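Local coordinates for protein ESSC (Geobacillus thermodenitrificans, PDB 5FWH) that forms the N-terminal forkhead-associated region of EssC, an FtsK/SpoIIIE-type ATPase component of the bacterial type VII secretion apparatus, which probably drives protein export, at residues A[59-63]-A[64-68]. Numbering follows the deposited sequence.
Sequences VLQGG and RQIGE
Val59 and Gly67 meet as an antiparallel hydrogen-bonded pair, Val59 N standing well above the carbonyl plane of Gly67 O, off its lone pair, at 3.0 Å. The hairpin then turns through Gln61-Arg64, where Gln61 N reaches Arg64 O at 2.8 Å. How a strand absorbs an extra residue is seen at Val59 O: it accepts a nearly straight bond from Ile66 N (2.8 Å, 165° at the hydrogen) and a weak one from Gly67 N. Two residues thus oppose one, a classic beta bulge, set in the hairpin of strands 57-60 and 65-69, the latter the edge strand of a mixed five-stranded sheet in this forkhead-associated domain. With chi1 at 58°, Ile66 tucks CG1 over its own backbone, flanked by N and C, which brings CG1 to 3.8 Å from Val59 CG1 and carries CD1 on to Gln61 CB, also at 3.8 Å. On the face bearing Leu60 and Gln65, Leu60 CD2 lies against CB and CG of Gln65, whose amide NE2 makes a bent bond, close to the amide plane, to the anti lone pair of Glu68 OE2 (2.9 Å). The N-H of Gly63 bonds to Gln47 OE1 of strand 46-50, while Gln61 NE2 is held by Asp78 O.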
ATOM      1  N   VAL A  59      -9.234   6.076  16.292  1.00 43.83           N
ATOM      2  CA  VAL A  59      -9.180   7.180  15.392  1.00 44.15           C
ATOM      3  C   VAL A  59     -10.022   8.277  16.027  1.00 45.10           C
ATOM      4  O   VAL A  59     -11.234   8.114  16.309  1.00 45.24           O
ATOM      5  CB  VAL A  59      -9.709   6.887  13.959  1.00 43.66           C
ATOM      6  CG1 VAL A  59      -9.581   8.156  13.100  1.00 43.82           C
ATOM      7  CG2 VAL A  59      -8.911   5.797  13.256  1.00 42.71           C
ATOM      8  N   LEU A  60      -9.374   9.395  16.252  1.00 44.38           N
ATOM      9  CA  LEU A  60     -10.039  10.582  16.794  1.00 47.63           C
ATOM     10  C   LEU A  60      -9.827  11.775  15.819  1.00 47.47           C
ATOM     11  O   LEU A  60      -8.815  11.908  15.145  1.00 48.73           O
ATOM     12  CB  LEU A  60      -9.474  10.926  18.167  1.00 48.84           C
ATOM     13  CG  LEU A  60      -8.892   9.862  19.100  1.00 52.43           C
ATOM     14  CD1 LEU A  60      -7.986  10.545  20.110  1.00 53.90           C
ATOM     15  CD2 LEU A  60     -10.006   9.152  19.854  1.00 56.71           C
ATOM     16  N   GLN A  61     -10.769  12.665  15.724  1.00 53.06           N
ATOM     17  CA  GLN A  61     -10.554  13.809  14.833  1.00 55.78           C
ATOM     18  C   GLN A  61     -10.492  15.147  15.581  1.00 57.10           C
ATOM     19  O   GLN A  61      -9.644  15.960  15.265  1.00 56.86           O
ATOM     20  CB  GLN A  61     -11.552  13.792  13.698  1.00 57.88           C
ATOM     21  CG  GLN A  61     -11.533  15.038  12.819  1.00 59.82           C
ATOM     22  CD  GLN A  61     -12.500  14.931  11.652  1.00 61.16           C
ATOM     23  OE1 GLN A  61     -13.530  14.259  11.759  1.00 59.23           O
ATOM     24  NE2 GLN A  61     -12.180  15.603  10.544  1.00 60.75           N
ATOM     25  N   GLY A  62     -11.334  15.369  16.584  1.00 56.57           N
ATOM     26  CA  GLY A  62     -11.079  16.545  17.454  1.00 61.18           C
ATOM     27  C   GLY A  62     -10.712  16.190  18.884  1.00 61.86           C
ATOM     28  O   GLY A  62     -11.162  16.828  19.828  1.00 61.61           O
ATOM     29  N   GLY A  63      -9.926  15.143  19.064  1.00 60.85           N
ATOM     30  CA  GLY A  63      -9.842  14.532  20.373  1.00 61.58           C
ATOM     31  C   GLY A  63     -11.063  13.690  20.683  1.00 64.81           C
ATOM     32  O   GLY A  63     -11.137  13.080  21.765  1.00 67.71           O
ATOM     33  N   ARG A  64     -12.012  13.626  19.742  1.00 64.94           N
ATOM     34  CA  ARG A  64     -13.117  12.712  19.870  1.00 66.00           C
ATOM     35  C   ARG A  64     -13.035  11.615  18.809  1.00 61.82           C
ATOM     36  O   ARG A  64     -12.594  11.838  17.649  1.00 55.27           O
ATOM     37  CB  ARG A  64     -14.477  13.425  19.875  1.00 69.92           C
ATOM     38  CG  ARG A  64     -14.797  14.352  18.712  1.00 69.74           C
ATOM     39  CD  ARG A  64     -15.875  15.335  19.153  1.00 71.52           C
ATOM     40  NE  ARG A  64     -16.133  16.285  18.082  1.00 73.58           N
ATOM     41  CZ  ARG A  64     -16.591  17.530  18.228  1.00 74.40           C
ATOM     42  NH1 ARG A  64     -16.900  18.062  19.429  1.00 77.49           N
ATOM     43  NH2 ARG A  64     -16.760  18.257  17.134  1.00 73.74           N
ATOM     44  N   GLN A  65     -13.472  10.445  19.249  1.00 58.76           N
ATOM     45  CA  GLN A  65     -13.410   9.232  18.467  1.00 61.05           C
ATOM     46  C   GLN A  65     -14.437   9.242  17.308  1.00 60.85           C
ATOM     47  O   GLN A  65     -15.573   9.684  17.454  1.00 59.20           O
ATOM     48  CB  GLN A  65     -13.580   8.019  19.368  1.00 61.91           C
ATOM     49  CG  GLN A  65     -12.818   6.800  18.843  1.00 64.99           C
ATOM     50  CD  GLN A  65     -12.710   5.691  19.877  1.00 66.99           C
ATOM     51  OE1 GLN A  65     -12.171   5.891  20.964  1.00 68.75           O
ATOM     52  NE2 GLN A  65     -13.235   4.521  19.549  1.00 69.91           N
ATOM     53  N   ILE A  66     -13.971   8.874  16.128  1.00 57.60           N
ATOM     54  CA  ILE A  66     -14.819   8.755  14.967  1.00 59.11           C
ATOM     55  C   ILE A  66     -14.733   7.347  14.407  1.00 61.69           C
ATOM     56  O   ILE A  66     -15.460   7.028  13.462  1.00 62.25           O
ATOM     57  CB  ILE A  66     -14.502   9.812  13.896  1.00 59.68           C
ATOM     58  CG1 ILE A  66     -13.035   9.722  13.442  1.00 59.54           C
ATOM     59  CG2 ILE A  66     -14.795  11.211  14.441  1.00 60.88           C
ATOM     60  CD1 ILE A  66     -12.742  10.469  12.161  1.00 60.28           C
ATOM     61  N   GLY A  67     -13.889   6.499  15.007  1.00 59.99           N
ATOM     62  CA  GLY A  67     -13.777   5.111  14.562  1.00 61.50           C
ATOM     63  C   GLY A  67     -12.719   4.320  15.301  1.00 58.87           C
ATOM     64  O   GLY A  67     -12.005   4.820  16.171  1.00 56.92           O
ATOM     65  N   GLU A  68     -12.659   3.052  14.972  1.00 60.41           N
ATOM     66  CA  GLU A  68     -11.562   2.229  15.393  1.00 62.72           C
ATOM     67  C   GLU A  68     -11.198   1.427  14.202  1.00 57.12           C
ATOM     68  O   GLU A  68     -12.088   1.034  13.475  1.00 57.33           O
ATOM     69  CB  GLU A  68     -11.990   1.299  16.503  1.00 69.41           C
ATOM     70  CG  GLU A  68     -12.514   2.035  17.704  1.00 74.68           C
ATOM     71  CD  GLU A  68     -12.720   1.126  18.905  1.00 82.34           C
ATOM     72  OE1 GLU A  68     -12.404  -0.104  18.804  1.00 86.73           O
ATOM     73  OE2 GLU A  68     -13.192   1.658  19.947  1.00 83.96           O
TER